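Local coordinates for uncharacterized protein (Cytophaga hutchinsonii ATCC 33406, PDB 3FF4), which is of unknown function but has a Rossmann-like CoA-binding fold and probably binds coenzyme A or a related nucleotide, at residues M4-A12 against I56-I66. Residues are numbered along the deposited sequence; the frame is centred on the assembly and turned at random.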
loop_
_atom_site.group_PDB
_atom_site.type_symbol
_atom_site.label_atom_id
_atom_site.label_comp_id
_atom_site.label_asym_id
_atom_site.label_seq_id
_atom_site.Cartn_x
_atom_site.Cartn_y
_atom_site.Cartn_z
HETATM N N MSE A 4 0.223 6.233 -14.498
HETATM C CA MSE A 4 0.366 6.695 -13.132
HETATM C C MSE A 4 -0.802 6.175 -12.320
HETATM O O MSE A 4 -1.940 6.237 -12.766
HETATM C CB MSE A 4 0.451 8.213 -13.093
HETATM C CG MSE A 4 1.661 8.764 -13.874
HETATM SE SE MSE A 4 3.396 7.859 -13.451
HETATM C CE MSE A 4 3.436 6.446 -14.821
ATOM N N LYS A 5 -0.511 5.619 -11.148
ATOM C CA LYS A 5 -1.539 5.102 -10.267
ATOM C C LYS A 5 -1.402 5.719 -8.886
ATOM O O LYS A 5 -0.325 5.683 -8.285
ATOM C CB LYS A 5 -1.450 3.577 -10.188
ATOM C CG LYS A 5 -1.518 2.939 -11.551
ATOM C CD LYS A 5 -1.484 1.455 -11.487
ATOM C CE LYS A 5 -1.763 0.902 -12.859
ATOM N NZ LYS A 5 -1.606 -0.546 -12.833
ATOM N N LYS A 6 -2.495 6.292 -8.391
ATOM C CA LYS A 6 -2.521 6.777 -7.027
ATOM C C LYS A 6 -2.427 5.619 -6.041
ATOM O O LYS A 6 -3.329 4.768 -5.964
ATOM C CB LYS A 6 -3.764 7.609 -6.738
ATOM C CG LYS A 6 -3.815 8.027 -5.273
ATOM C CD LYS A 6 -4.341 9.394 -5.111
ATOM C CE LYS A 6 -5.798 9.425 -5.291
ATOM N NZ LYS A 6 -6.167 10.857 -5.396
ATOM N N THR A 7 -1.338 5.614 -5.285
ATOM C CA THR A 7 -0.922 4.449 -4.485
ATOM C C THR A 7 -0.817 4.775 -2.995
ATOM O O THR A 7 -0.020 5.630 -2.567
ATOM C CB THR A 7 0.422 3.875 -4.998
ATOM O OG1 THR A 7 0.255 3.503 -6.376
ATOM C CG2 THR A 7 0.822 2.641 -4.174
ATOM N N LEU A 8 -1.624 4.094 -2.197
ATOM C CA LEU A 8 -1.585 4.321 -0.745
ATOM C C LEU A 8 -0.663 3.250 -0.132
ATOM O O LEU A 8 -0.878 2.045 -0.344
ATOM C CB LEU A 8 -3.009 4.258 -0.150
ATOM C CG LEU A 8 -3.207 4.659 1.322
ATOM C CD1 LEU A 8 -4.573 5.330 1.427
ATOM C CD2 LEU A 8 -3.116 3.427 2.242
ATOM N N ILE A 9 0.351 3.695 0.612
ATOM C CA ILE A 9 1.257 2.786 1.357
ATOM C C ILE A 9 0.763 2.649 2.773
ATOM O O ILE A 9 0.777 3.626 3.542
ATOM C CB ILE A 9 2.696 3.361 1.396
ATOM C CG1 ILE A 9 3.149 3.720 -0.034
ATOM C CG2 ILE A 9 3.672 2.400 2.194
ATOM C CD1 ILE A 9 4.544 4.432 -0.134
ATOM N N LEU A 10 0.337 1.441 3.120
ATOM C CA LEU A 10 -0.189 1.152 4.425
ATOM C C LEU A 10 0.873 0.398 5.248
ATOM O O LEU A 10 1.257 -0.738 4.929
ATOM C CB LEU A 10 -1.492 0.341 4.295
ATOM C CG LEU A 10 -2.303 0.129 5.572
ATOM C CD1 LEU A 10 -2.700 1.487 6.166
ATOM C CD2 LEU A 10 -3.559 -0.707 5.314
ATOM N N GLY A 11 1.315 1.043 6.322
ATOM C CA GLY A 11 2.536 0.665 7.010
ATOM C C GLY A 11 3.695 1.610 6.698
ATOM O O GLY A 11 4.868 1.265 6.939
ATOM N N ALA A 12 3.400 2.816 6.190
ATOM C CA ALA A 12 4.468 3.789 5.882
ATOM C C ALA A 12 5.379 4.067 7.088
ATOM O O ALA A 12 4.914 4.104 8.236
ATOM C CB ALA A 12 3.878 5.079 5.392
ATOM N N ILE A 56 -9.773 8.224 1.629
ATOM C CA ILE A 56 -9.275 9.021 0.529
ATOM C C ILE A 56 -9.870 8.490 -0.771
ATOM O O ILE A 56 -9.882 7.272 -1.016
ATOM C CB ILE A 56 -7.704 9.033 0.524
ATOM C CG1 ILE A 56 -7.196 9.826 1.752
ATOM C CG2 ILE A 56 -7.156 9.624 -0.790
ATOM C CD1 ILE A 56 -5.753 9.526 2.154
ATOM N N GLU A 57 -10.379 9.395 -1.597
ATOM C CA GLU A 57 -10.987 8.992 -2.854
ATOM C C GLU A 57 -9.964 8.791 -3.978
ATOM O O GLU A 57 -8.869 9.363 -3.961
ATOM C CB GLU A 57 -12.112 9.955 -3.247
ATOM C CG GLU A 57 -13.360 9.762 -2.406
ATOM C CD GLU A 57 -14.416 10.788 -2.708
ATOM O OE1 GLU A 57 -14.074 11.988 -2.774
ATOM O OE2 GLU A 57 -15.589 10.407 -2.887
ATOM N N GLY A 58 -10.322 7.929 -4.923
ATOM C CA GLY A 58 -9.489 7.644 -6.083
ATOM C C GLY A 58 -8.211 6.838 -5.884
ATOM O O GLY A 58 -7.335 6.884 -6.742
ATOM N N VAL A 59 -8.074 6.105 -4.781
ATOM C CA VAL A 59 -6.893 5.214 -4.635
ATOM C C VAL A 59 -6.958 4.059 -5.653
ATOM O O VAL A 59 -7.940 3.318 -5.710
ATOM C CB VAL A 59 -6.724 4.691 -3.185
ATOM C CG1 VAL A 59 -5.522 3.670 -3.077
ATOM C CG2 VAL A 59 -6.491 5.878 -2.216
ATOM N N ASP A 60 -5.930 3.909 -6.469
ATOM C CA ASP A 60 -5.862 2.789 -7.405
ATOM C C ASP A 60 -5.376 1.520 -6.691
ATOM O O ASP A 60 -5.984 0.439 -6.803
ATOM C CB ASP A 60 -4.931 3.148 -8.573
ATOM C CG ASP A 60 -4.760 2.008 -9.577
ATOM O OD1 ASP A 60 -5.299 2.103 -10.708
ATOM O OD2 ASP A 60 -4.050 1.027 -9.259
ATOM N N THR A 61 -4.267 1.660 -5.979
ATOM C CA THR A 61 -3.571 0.550 -5.367
ATOM C C THR A 61 -3.311 0.840 -3.894
ATOM O O THR A 61 -2.818 1.915 -3.543
ATOM C CB THR A 61 -2.202 0.296 -6.091
ATOM O OG1 THR A 61 -2.435 -0.112 -7.440
ATOM C CG2 THR A 61 -1.395 -0.778 -5.363
ATOM N N VAL A 62 -3.639 -0.113 -3.027
ATOM C CA VAL A 62 -3.115 -0.098 -1.667
ATOM C C VAL A 62 -1.908 -1.062 -1.688
ATOM O O VAL A 62 -2.029 -2.216 -2.097
ATOM C CB VAL A 62 -4.164 -0.506 -0.633
ATOM C CG1 VAL A 62 -3.527 -0.658 0.785
ATOM C CG2 VAL A 62 -5.347 0.526 -0.622
ATOM N N THR A 63 -0.742 -0.566 -1.296
ATOM C CA THR A 63 0.429 -1.447 -1.144
ATOM C C THR A 63 0.755 -1.652 0.344
ATOM O O THR A 63 0.976 -0.700 1.120
ATOM C CB THR A 63 1.665 -1.002 -2.014
ATOM O OG1 THR A 63 2.699 -2.013 -1.989
ATOM C CG2 THR A 63 2.230 0.391 -1.555
ATOM N N LEU A 64 0.729 -2.916 0.734
ATOM C CA LEU A 64 0.743 -3.325 2.129
ATOM C C LEU A 64 2.136 -3.605 2.674
ATOM O O LEU A 64 2.874 -4.440 2.115
ATOM C CB LEU A 64 -0.051 -4.611 2.294
ATOM C CG LEU A 64 -1.570 -4.535 2.281
ATOM C CD1 LEU A 64 -2.058 -5.970 2.413
ATOM C CD2 LEU A 64 -2.049 -3.701 3.464
ATOM N N TYR A 65 2.458 -2.930 3.780
ATOM C CA TYR A 65 3.677 -3.203 4.513
ATOM C C TYR A 65 3.373 -3.397 5.982
ATOM O O TYR A 65 4.106 -2.893 6.799
ATOM C CB TYR A 65 4.724 -2.088 4.313
ATOM C CG TYR A 65 5.278 -2.137 2.924
ATOM C CD1 TYR A 65 6.292 -3.050 2.592
ATOM C CD2 TYR A 65 4.742 -1.325 1.905
ATOM C CE1 TYR A 65 6.790 -3.136 1.279
ATOM C CE2 TYR A 65 5.256 -1.396 0.582
ATOM C CZ TYR A 65 6.264 -2.294 0.292
ATOM O OH TYR A 65 6.748 -2.399 -0.994
ATOM N N ILE A 66 2.270 -4.070 6.313
ATOM C CA ILE A 66 1.939 -4.405 7.700
ATOM C C ILE A 66 1.757 -5.908 7.717
ATOM O O ILE A 66 1.340 -6.480 6.719
ATOM C CB ILE A 66 0.638 -3.717 8.205
ATOM C CG1 ILE A 66 -0.438 -3.745 7.114
ATOM C CG2 ILE A 66 0.892 -2.248 8.606
ATOM C CD1 ILE A 66 -1.862 -3.427 7.667
HETATM O O HOH W 1 -3.699 -1.149 -10.769
HETATM O O HOH W 2 6.440 -0.798 7.417
#
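Leu8 and Thr63 sit at the middle of a parallel strand pair, 7-10 beside 61-64, joined by backbone hydrogen bonds. Leu8 N donates to Thr61 O and Leu8 O accepts from Thr63 N, both at 2.8 Å; Leu10 repeats the pattern with Thr63 O and Tyr65 N. At the entrance Lys6 O is gripped by two N-H groups, Asp60 N at 2.8 Å in the carbonyl plane and Thr61 N in a straighter but longer bond.

Apolar side chains fill one face. Leu8 lays CB against Val59 CG1, while Leu10, its CG swung opposite the backbone N (chi1 -171°), sends CD2 to Leu64 CD2 at 3.8 Å and to Ile66 CD1. Leu8, Leu10, Val62 and Leu64 are buried, and their aliphatic branches bring no polar atom needing a partner. The other face mixes methyls with hydroxyls: Thr63 CG2 touches both Thr7 CG2 (3.7 Å) and Ile9 CG1, and OG1, anti to the backbone N, turns to Thr113 and Asn89. Beyond them Ile9 CG2 meets Tyr65 CD2 obliquely, beside helix 19-30.

Polar groups gather at the strand entrance. The extended Lys5 chain runs past the Asp60 carboxylate, CD 3.4 Å from OD2; its NZ forms a salt bridge with the C-terminal carboxylate of Phe122 and reaches Asp60 OD2 through a water. The same OD2 uses its anti lone pair to accept from Thr61 OG1 at 2.7 Å. With alanine at Asp60, the water and Thr61 OG1 would probably lose their shared acceptor, leaving the hydroxyl with Arg85. At the exit, Gly11 has a positive phi (104°), and a side chain there would run into Tyr65 O.

Strand 7-10 lies between 34-37 and 61-64 in a five-stranded parallel sheet, as in Rossmann-like domains; the chemistry here implies an aliphatic face, a mixed face and a polar edge at the strand starts.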